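Local coordinates for protein TIR domain-containing adapter molecule 1 (PDB 4BSX) that serves as a signalling adaptor of Toll-like receptors in innate immunity, inducing interferon-beta, and has an N-terminal helical domain that resembles IFIT proteins, at residues R101-L106 with A114-V119; V95-A100 with Q140-N145. The protein carries 2 engineered substitutions. All blocks are in the same frame, centred on the assembly; numbering follows the deposited sequence.

Helix 96-108 is common to both contacts, and their centres lie about 9 Å apart. Contact 2 uses its N-terminal end and pairs it with helix 136-147; contact 1 uses the following turns and pairs them with the start of helix 114-130, the next helix in the chain. Contact 1 is therefore nested within the loop that contact 2 closes. Three consecutive helices are drawn together in this way: helices 96-108 and 114-130 meet by carbon packing, helices 96-108 and 136-147 by a polar pair. A salt bridge joins the two sites, Arg-101 NH2 lying 2.9 Å from Glu-142 OE1. Packing of successive helices against one another is consistent with the TPR and IFIT similarity of this domain.

Contact 1 (R101-L106 with A114-V119); sequences RLYHLL and ASMRDV. Engineered in segment 114-119: Met-116 (natural residue Leu).
Tyr-103 and His-104 of helix 96-108 face Met-116 and Arg-117 of helix 114-130 where the segments run almost antiparallel, at 167°. The two helices follow one another in the chain and form a helical hairpin, probably of the kind TPR-like folds are built from. The axes come within 8.4 Å, and the closest backbone pairing sets Tyr-103 CA 5.0 Å from Arg-117 CA. On one flank the tyrosine lies alongside Met-116, an engineered selenomethionine, pointing the same way; ring atom CD2 touches Met-116 CB at 3.8 Å, while the rest of the selenomethionine chain bends off. On the other flank His-104 and Arg-117 also run side by side, each with CG anti to the backbone N. The methylene Arg-117 CD comes to the edge of the imidazole, 3.6 Å from His-104 ND1 and near the ring plane, and CG rests 3.8 Å from His-104 CA. A bend at chi3 of 57° turns the guanidinium, whose plane is 34° from the imidazole. Asp-118 OD1 lies in the guanidinium plane, at its edge, and takes weak bonds from Arg-117 NE and NH2, the latter part of a salt bridge at 3.4 Å. Helix 11-19 covers the tyrosine, and Arg-146 of helix 136-147 touches the histidine. Were an alanine to replace Arg-117, the imidazole edge would probably lose its aliphatic neighbour and Asp-118 OD1 its charged mate. The contact thus rests on carbon packing: the buried His-104 ND1 has no hydrogen-bonding partner in the model, and the nearby guanidinium may disfavour protonation of the imidazole.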
# COMPACT_ATOMS: atom_id res chain seq x y z
N ARG A 101 2.86 -3.11 -3.99
CA ARG A 101 3.63 -3.40 -2.81
C ARG A 101 2.69 -3.88 -1.65
O ARG A 101 2.92 -4.91 -0.98
CB ARG A 101 4.41 -2.14 -2.46
CG ARG A 101 5.71 -2.02 -3.25
CD ARG A 101 6.56 -0.77 -2.92
NE ARG A 101 7.81 -0.82 -3.69
CZ ARG A 101 8.78 0.09 -3.63
NH1 ARG A 101 8.65 1.14 -2.82
NH2 ARG A 101 9.88 -0.04 -4.38
N LEU A 102 1.61 -3.14 -1.44
CA LEU A 102 0.56 -3.52 -0.54
C LEU A 102 0.02 -4.92 -0.87
O LEU A 102 -0.11 -5.75 0.01
CB LEU A 102 -0.54 -2.49 -0.56
CG LEU A 102 -0.16 -1.11 -0.01
CD1 LEU A 102 -1.40 -0.23 -0.06
CD2 LEU A 102 0.43 -1.17 1.42
N TYR A 103 -0.26 -5.20 -2.13
CA TYR A 103 -0.83 -6.49 -2.45
C TYR A 103 0.18 -7.58 -2.28
O TYR A 103 -0.19 -8.75 -2.03
CB TYR A 103 -1.43 -6.51 -3.83
CG TYR A 103 -2.92 -6.18 -3.80
CD1 TYR A 103 -3.34 -4.88 -3.62
CD2 TYR A 103 -3.88 -7.16 -3.91
CE1 TYR A 103 -4.64 -4.56 -3.57
CE2 TYR A 103 -5.23 -6.84 -3.86
CZ TYR A 103 -5.60 -5.53 -3.69
OH TYR A 103 -6.92 -5.15 -3.64
N HIS A 104 1.46 -7.23 -2.41
CA HIS A 104 2.45 -8.23 -2.18
C HIS A 104 2.40 -8.70 -0.71
O HIS A 104 2.40 -9.89 -0.45
CB HIS A 104 3.84 -7.72 -2.51
CG HIS A 104 4.91 -8.59 -2.01
ND1 HIS A 104 5.09 -9.88 -2.46
CD2 HIS A 104 5.84 -8.40 -1.04
CE1 HIS A 104 6.11 -10.43 -1.83
NE2 HIS A 104 6.58 -9.56 -0.95
N LEU A 105 2.38 -7.76 0.23
CA LEU A 105 2.28 -8.07 1.65
C LEU A 105 0.98 -8.82 1.94
O LEU A 105 1.00 -9.84 2.66
CB LEU A 105 2.41 -6.81 2.54
CG LEU A 105 3.69 -5.99 2.21
CD1 LEU A 105 3.76 -4.60 2.92
CD2 LEU A 105 4.91 -6.79 2.48
N LEU A 106 -0.13 -8.36 1.37
CA LEU A 106 -1.39 -9.03 1.62
C LEU A 106 -1.36 -10.52 1.18
O LEU A 106 -1.84 -11.40 1.90
CB LEU A 106 -2.54 -8.29 0.96
CG LEU A 106 -2.86 -6.91 1.52
CD1 LEU A 106 -3.94 -6.27 0.65
CD2 LEU A 106 -3.31 -6.98 2.96
N ALA A 114 -2.32 -14.81 -4.74
CA ALA A 114 -1.09 -14.30 -5.33
C ALA A 114 -1.34 -13.72 -6.72
O ALA A 114 -0.58 -12.88 -7.20
CB ALA A 114 -0.07 -15.39 -5.42
N SER A 115 -2.41 -14.17 -7.37
CA SER A 115 -2.75 -13.69 -8.68
C SER A 115 -3.13 -12.21 -8.59
O SER A 115 -3.02 -11.48 -9.58
CB SER A 115 -3.92 -14.50 -9.26
OG SER A 115 -5.15 -14.07 -8.73
N MSE A 116 -3.59 -11.76 -7.42
CA MSE A 116 -3.98 -10.35 -7.27
C MSE A 116 -2.74 -9.47 -7.15
O MSE A 116 -2.72 -8.36 -7.67
CB MSE A 116 -4.91 -10.12 -6.06
CG MSE A 116 -6.42 -10.42 -6.28
SE MSE A 116 -7.23 -9.62 -7.92
CE MSE A 116 -6.91 -11.07 -9.23
N ARG A 117 -1.70 -9.98 -6.51
CA ARG A 117 -0.42 -9.29 -6.53
C ARG A 117 0.12 -9.13 -7.94
O ARG A 117 0.72 -8.10 -8.25
CB ARG A 117 0.61 -10.08 -5.73
CG ARG A 117 2.01 -9.47 -5.79
CD ARG A 117 3.04 -10.47 -5.32
NE ARG A 117 2.94 -11.66 -6.14
CZ ARG A 117 3.18 -12.89 -5.71
NH1 ARG A 117 3.56 -13.11 -4.46
NH2 ARG A 117 3.03 -13.90 -6.56
N ASP A 118 -0.06 -10.16 -8.77
CA ASP A 118 0.51 -10.21 -10.11
C ASP A 118 -0.14 -9.15 -10.96
O ASP A 118 0.52 -8.37 -11.67
CB ASP A 118 0.25 -11.58 -10.76
CG ASP A 118 1.13 -12.69 -10.19
OD1 ASP A 118 2.09 -12.40 -9.43
OD2 ASP A 118 0.90 -13.86 -10.53
N VAL A 119 -1.46 -9.15 -10.92
CA VAL A 119 -2.25 -8.16 -11.64
C VAL A 119 -1.82 -6.75 -11.23
O VAL A 119 -1.62 -5.90 -12.09
CB VAL A 119 -3.75 -8.35 -11.37
CG1 VAL A 119 -4.56 -7.17 -11.92
CG2 VAL A 119 -4.22 -9.65 -11.96

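Contact 2 (V95-A100 with Q140-N145); sequences VSWAVA and QDEARN
Trp-97 NE1 points its N-H at the carboxylate of Glu-142, joining the first turn of helix 96-108 to helix 136-147. The stronger of the two indole bonds goes to Glu-142 OE2, at 3.1 Å with an N-H...O angle of 153°, and a weak second one reaches Glu-142 OE1 at 3.3 Å. The acceptor OE2 sits almost in the indole plane, at the ring's edge, yet the N-H meets it from above the carboxylate plane, the two flat groups being turned 50° apart. OE1 also lies 3.7 Å from Trp-97 CZ2, on the benzene side of the nitrogen. The glutamate gets there fully stretched, with CG anti to the backbone N (chi1 171°) and the chain extended beyond it. Beyond the two segments, the same carboxylate is held by Tyr-121 of helix 114-130, whose OH hydrogen-bonds OE2 and is its strongest polar partner, and by Arg-101, in a salt bridge with OE1; Arg-146 adds a long, weak ion pair. Glu-138 and Leu-139 pack against the indole. Each carboxylate oxygen therefore has a partner besides the indole, which should fix the group's rotation, and the arginine probably keeps it ionised. One acidic group thus gathers side chains from three helices at the domain surface.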
# COMPACT_ATOMS: atom_id res chain seq x y z
N VAL A 95 -1.03 5.62 -7.79
CA VAL A 95 -0.90 4.75 -6.63
C VAL A 95 -0.52 3.31 -7.01
O VAL A 95 -0.47 2.43 -6.17
CB VAL A 95 -2.21 4.74 -5.75
CG1 VAL A 95 -2.60 6.16 -5.35
CG2 VAL A 95 -3.37 3.95 -6.43
N SER A 96 -0.23 3.05 -8.28
CA SER A 96 -0.21 1.67 -8.75
C SER A 96 0.95 0.85 -8.14
O SER A 96 0.79 -0.35 -7.87
CB SER A 96 -0.16 1.65 -10.28
OG SER A 96 1.09 2.17 -10.74
N TRP A 97 2.07 1.51 -7.87
CA TRP A 97 3.28 0.85 -7.39
C TRP A 97 3.08 0.54 -5.91
O TRP A 97 3.33 -0.56 -5.43
CB TRP A 97 4.52 1.73 -7.62
CG TRP A 97 5.86 1.01 -7.48
CD1 TRP A 97 6.10 -0.20 -6.89
CD2 TRP A 97 7.14 1.46 -7.98
NE1 TRP A 97 7.44 -0.53 -6.98
CE2 TRP A 97 8.09 0.47 -7.64
CE3 TRP A 97 7.56 2.60 -8.68
CZ2 TRP A 97 9.45 0.60 -7.98
CZ3 TRP A 97 8.91 2.73 -8.99
CH2 TRP A 97 9.83 1.73 -8.65
N ALA A 98 2.63 1.55 -5.18
CA ALA A 98 2.25 1.40 -3.80
C ALA A 98 1.23 0.28 -3.66
O ALA A 98 1.33 -0.58 -2.80
CB ALA A 98 1.66 2.71 -3.31
N VAL A 99 0.23 0.29 -4.53
CA VAL A 99 -0.79 -0.75 -4.48
C VAL A 99 -0.17 -2.14 -4.72
O VAL A 99 -0.44 -3.07 -3.96
CB VAL A 99 -2.00 -0.42 -5.39
CG1 VAL A 99 -2.88 -1.65 -5.63
CG2 VAL A 99 -2.84 0.71 -4.78
N ALA A 100 0.66 -2.30 -5.75
CA ALA A 100 1.43 -3.55 -5.95
C ALA A 100 2.19 -4.05 -4.66
O ALA A 100 2.19 -5.23 -4.31
CB ALA A 100 2.43 -3.36 -7.10
N GLN A 140 10.14 -3.23 -12.81
CA GLN A 140 10.10 -4.48 -13.54
C GLN A 140 10.98 -5.48 -12.81
O GLN A 140 10.61 -6.65 -12.72
CB GLN A 140 10.64 -4.30 -14.96
CG GLN A 140 9.70 -3.64 -15.97
CD GLN A 140 10.45 -3.28 -17.29
OE1 GLN A 140 11.67 -3.09 -17.29
NE2 GLN A 140 9.72 -3.20 -18.39
N ASP A 141 12.14 -5.03 -12.31
CA ASP A 141 13.02 -5.90 -11.50
C ASP A 141 12.28 -6.38 -10.26
O ASP A 141 12.19 -7.60 -9.99
CB ASP A 141 14.29 -5.16 -11.08
CG ASP A 141 15.28 -4.99 -12.22
OD1 ASP A 141 15.19 -5.79 -13.19
OD2 ASP A 141 16.14 -4.06 -12.14
N GLU A 142 11.74 -5.43 -9.51
CA GLU A 142 10.87 -5.75 -8.36
C GLU A 142 9.69 -6.65 -8.73
O GLU A 142 9.36 -7.60 -8.05
CB GLU A 142 10.38 -4.45 -7.73
CG GLU A 142 9.32 -4.65 -6.67
CD GLU A 142 8.99 -3.36 -6.00
OE1 GLU A 142 9.90 -2.50 -5.99
OE2 GLU A 142 7.82 -3.21 -5.50
N ALA A 143 9.05 -6.38 -9.84
CA ALA A 143 7.91 -7.20 -10.18
C ALA A 143 8.35 -8.63 -10.38
O ALA A 143 7.67 -9.55 -9.96
CB ALA A 143 7.20 -6.65 -11.44
N ARG A 144 9.48 -8.82 -11.07
CA ARG A 144 9.93 -10.15 -11.47
C ARG A 144 10.26 -10.97 -10.23
O ARG A 144 9.92 -12.15 -10.13
CB ARG A 144 11.15 -10.06 -12.39
CG ARG A 144 11.69 -11.41 -12.89
CD ARG A 144 12.92 -11.23 -13.81
NE ARG A 144 14.07 -10.61 -13.12
CZ ARG A 144 14.99 -11.29 -12.43
NH1 ARG A 144 14.94 -12.61 -12.31
NH2 ARG A 144 15.99 -10.62 -11.84
N ASN A 145 10.92 -10.30 -9.30
CA ASN A 145 11.36 -10.89 -8.04
C ASN A 145 10.21 -11.24 -7.10
O ASN A 145 10.26 -12.26 -6.42
CB ASN A 145 12.30 -9.90 -7.35
CG ASN A 145 12.84 -10.42 -6.04
OD1 ASN A 145 12.23 -10.24 -4.99
ND2 ASN A 145 14.01 -11.06 -6.10